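Local coordinates for protein SmhA (Serratia marcescens, PDB 7A27) that is one component of Smh, a tripartite alpha-pore-forming toxin, and probably acts with its partner proteins to perforate target-cell membranes, at residues Q12-M17 with T303-V308. Sequence-based numbering, arbitrary orientation.
Sequences QTLMAM and TEWGKV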
ATOM      1  N   GLN A  12       5.883 -20.956  -0.254  1.00 68.91           N
ATOM      2  CA  GLN A  12       4.461 -21.000  -0.678  1.00 70.76           C
ATOM      3  C   GLN A  12       4.167 -19.684  -1.392  1.00 69.75           C
ATOM      4  O   GLN A  12       5.078 -19.180  -2.048  1.00 70.57           O
ATOM      5  CB  GLN A  12       3.603 -21.358   0.542  1.00 71.54           C
ATOM      6  CG  GLN A  12       4.158 -22.601   1.224  1.00 72.52           C
ATOM      7  CD  GLN A  12       3.150 -23.449   1.932  1.00 72.28           C
ATOM      8  OE1 GLN A  12       1.959 -23.337   1.721  1.00 72.49           O
ATOM      9  NE2 GLN A  12       3.655 -24.329   2.773  1.00 75.59           N
ATOM     10  N   THR A  13       2.982 -19.108  -1.229  1.00 70.16           N
ATOM     11  CA  THR A  13       2.598 -17.865  -1.957  1.00 70.11           C
ATOM     12  C   THR A  13       3.070 -16.616  -1.206  1.00 69.84           C
ATOM     13  O   THR A  13       2.535 -15.555  -1.520  1.00 71.87           O
ATOM     14  CB  THR A  13       1.085 -17.810  -2.223  1.00 69.95           C
ATOM     15  OG1 THR A  13       0.398 -17.694  -0.975  1.00 69.22           O
ATOM     16  CG2 THR A  13       0.592 -19.017  -2.990  1.00 70.92           C
ATOM     17  N   LEU A  14       4.041 -16.705  -0.283  1.00 68.98           N
ATOM     18  CA  LEU A  14       4.569 -15.519   0.451  1.00 67.36           C
ATOM     19  C   LEU A  14       5.123 -14.464  -0.515  1.00 67.75           C
ATOM     20  O   LEU A  14       4.871 -13.270  -0.264  1.00 65.88           O
ATOM     21  CB  LEU A  14       5.668 -15.931   1.437  1.00 67.30           C
ATOM     22  CG  LEU A  14       5.211 -16.532   2.767  1.00 66.22           C
ATOM     23  CD1 LEU A  14       6.405 -16.933   3.600  1.00 66.67           C
ATOM     24  CD2 LEU A  14       4.361 -15.554   3.570  1.00 65.46           C
ATOM     25  N   MET A  15       5.862 -14.864  -1.552  1.00 69.01           N
ATOM     26  CA  MET A  15       6.516 -13.894  -2.467  1.00 69.33           C
ATOM     27  C   MET A  15       5.437 -13.025  -3.109  1.00 68.83           C
ATOM     28  O   MET A  15       5.513 -11.798  -2.966  1.00 68.28           O
ATOM     29  CB  MET A  15       7.361 -14.581  -3.541  1.00 70.39           C
ATOM     30  CG  MET A  15       8.155 -13.590  -4.365  1.00 71.73           C
ATOM     31  SD  MET A  15       9.413 -14.338  -5.419  1.00 75.06           S
ATOM     32  CE  MET A  15       9.670 -13.029  -6.614  1.00 76.66           C
ATOM     33  N   ALA A  16       4.452 -13.657  -3.745  1.00 69.50           N
ATOM     34  CA  ALA A  16       3.333 -12.974  -4.427  1.00 70.40           C
ATOM     35  C   ALA A  16       2.518 -12.172  -3.403  1.00 70.46           C
ATOM     36  O   ALA A  16       2.152 -11.027  -3.671  1.00 70.22           O
ATOM     37  CB  ALA A  16       2.479 -13.989  -5.138  1.00 71.22           C
ATOM     38  N   MET A  17       2.232 -12.769  -2.257  1.00 70.79           N
ATOM     39  CA  MET A  17       1.409 -12.153  -1.198  1.00 71.49           C
ATOM     40  C   MET A  17       2.065 -10.853  -0.741  1.00 70.20           C
ATOM     41  O   MET A  17       1.321  -9.896  -0.560  1.00 72.70           O
ATOM     42  CB  MET A  17       1.219 -13.108  -0.019  1.00 73.50           C
ATOM     43  CG  MET A  17       0.112 -12.685   0.921  1.00 74.94           C
ATOM     44  SD  MET A  17      -0.718 -14.090   1.581  1.00 80.80           S
ATOM     45  CE  MET A  17      -1.688 -14.549   0.143  1.00 82.10           C
ATOM     46  N   THR A 303      -2.149 -16.399   7.893  1.00 67.52           N
ATOM     47  CA  THR A 303      -2.501 -17.738   7.368  1.00 67.87           C
ATOM     48  C   THR A 303      -1.331 -18.288   6.545  1.00 66.73           C
ATOM     49  O   THR A 303      -0.969 -19.450   6.759  1.00 66.95           O
ATOM     50  CB  THR A 303      -3.789 -17.663   6.540  1.00 68.88           C
ATOM     51  OG1 THR A 303      -4.754 -17.051   7.396  1.00 69.93           O
ATOM     52  CG2 THR A 303      -4.243 -19.004   5.996  1.00 69.25           C
ATOM     53  N   GLU A 304      -0.740 -17.485   5.659  1.00 65.34           N
ATOM     54  CA  GLU A 304       0.361 -17.960   4.786  1.00 65.92           C
ATOM     55  C   GLU A 304       1.592 -18.298   5.627  1.00 64.72           C
ATOM     56  O   GLU A 304       2.243 -19.283   5.283  1.00 65.62           O
ATOM     57  CB  GLU A 304       0.648 -17.019   3.622  1.00 67.18           C
ATOM     58  CG  GLU A 304      -0.206 -17.360   2.401  1.00 70.45           C
ATOM     59  CD  GLU A 304       0.102 -18.679   1.699  1.00 73.59           C
ATOM     60  OE1 GLU A 304       1.290 -18.958   1.452  1.00 76.74           O
ATOM     61  OE2 GLU A 304      -0.842 -19.421   1.387  1.00 76.43           O
ATOM     62  N   TRP A 305       1.900 -17.571   6.699  1.00 62.88           N
ATOM     63  CA  TRP A 305       3.042 -17.953   7.569  1.00 62.59           C
ATOM     64  C   TRP A 305       2.690 -19.272   8.266  1.00 65.60           C
ATOM     65  O   TRP A 305       3.557 -20.168   8.342  1.00 65.83           O
ATOM     66  CB  TRP A 305       3.461 -16.844   8.553  1.00 60.83           C
ATOM     67  CG  TRP A 305       4.484 -15.886   8.011  1.00 58.43           C
ATOM     68  CD1 TRP A 305       4.338 -14.555   7.748  1.00 57.29           C
ATOM     69  CD2 TRP A 305       5.826 -16.223   7.627  1.00 57.80           C
ATOM     70  NE1 TRP A 305       5.502 -14.041   7.242  1.00 57.50           N
ATOM     71  CE2 TRP A 305       6.427 -15.048   7.155  1.00 57.71           C
ATOM     72  CE3 TRP A 305       6.570 -17.409   7.630  1.00 57.89           C
ATOM     73  CZ2 TRP A 305       7.736 -15.032   6.694  1.00 58.62           C
ATOM     74  CZ3 TRP A 305       7.862 -17.386   7.181  1.00 58.53           C
ATOM     75  CH2 TRP A 305       8.435 -16.211   6.719  1.00 58.60           C
ATOM     76  N   GLY A 306       1.445 -19.399   8.719  1.00 67.36           N
ATOM     77  CA  GLY A 306       0.906 -20.618   9.351  1.00 69.59           C
ATOM     78  C   GLY A 306       1.031 -21.824   8.453  1.00 69.46           C
ATOM     79  O   GLY A 306       1.265 -22.918   8.997  1.00 71.09           O
ATOM     80  N   LYS A 307       0.887 -21.641   7.135  1.00 68.12           N
ATOM     81  CA  LYS A 307       1.047 -22.730   6.137  1.00 69.03           C
ATOM     82  C   LYS A 307       2.513 -23.177   6.100  1.00 69.39           C
ATOM     83  O   LYS A 307       2.739 -24.394   5.963  1.00 67.78           O
ATOM     84  CB  LYS A 307       0.556 -22.309   4.752  1.00 69.51           C
ATOM     85  CG  LYS A 307      -0.958 -22.310   4.586  1.00 70.89           C
ATOM     86  CD  LYS A 307      -1.430 -22.221   3.143  1.00 71.75           C
ATOM     87  CE  LYS A 307      -2.841 -22.757   2.977  1.00 73.37           C
ATOM     88  NZ  LYS A 307      -3.430 -22.401   1.665  1.00 73.69           N
ATOM     89  N   VAL A 308       3.465 -22.240   6.209  1.00 69.63           N
ATOM     90  CA  VAL A 308       4.926 -22.551   6.250  1.00 68.95           C
ATOM     91  C   VAL A 308       5.206 -23.313   7.548  1.00 69.89           C
ATOM     92  O   VAL A 308       6.012 -24.265   7.512  1.00 72.78           O
ATOM     93  CB  VAL A 308       5.796 -21.286   6.151  1.00 67.48           C
ATOM     94  CG1 VAL A 308       7.282 -21.588   6.291  1.00 68.37           C
ATOM     95  CG2 VAL A 308       5.540 -20.566   4.848  1.00 67.20           C
TER
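Glu304 reaches from helix 301-321 to the start of helix 14-37, where its OE1 accepts a hydrogen bond from the backbone N of Thr13 at 3.2 Å. The bond is bent, with an N-H...O angle of 137°, and the donor lies above the carboxylate plane. A bend at chi2 (-68°) turns the carboxylate to the N-cap residue Thr13, just before the first turn of helix 14-37; the positive end of the helix dipole there would probably favour the ionised form. Lys307 NZ adds a long salt bridge to Glu304 OE2 at 4.0 Å. On the aliphatic part of the same side chain, Met17 SD rests 3.4 Å from Glu304 CG. Beside the carboxylate, the extended Gln12 side chain crosses that of Lys307 at about a right angle and lays its amide OE1 in van der Waals contact with Lys307 CB (3.5 Å). Leu14 packs deeper: its CD1 sits over one face of the Trp305 six-membered ring, 3.7 Å from the centroid, a CH-pi contact, and also touches Val308 CG2. Trp305 in turn meets the rings of Phe86 and, edge-to-face, Tyr122. Polar contacts at a helix start thus border apolar helix packing in the elongated helical bundle of an alpha-pore-forming toxin component.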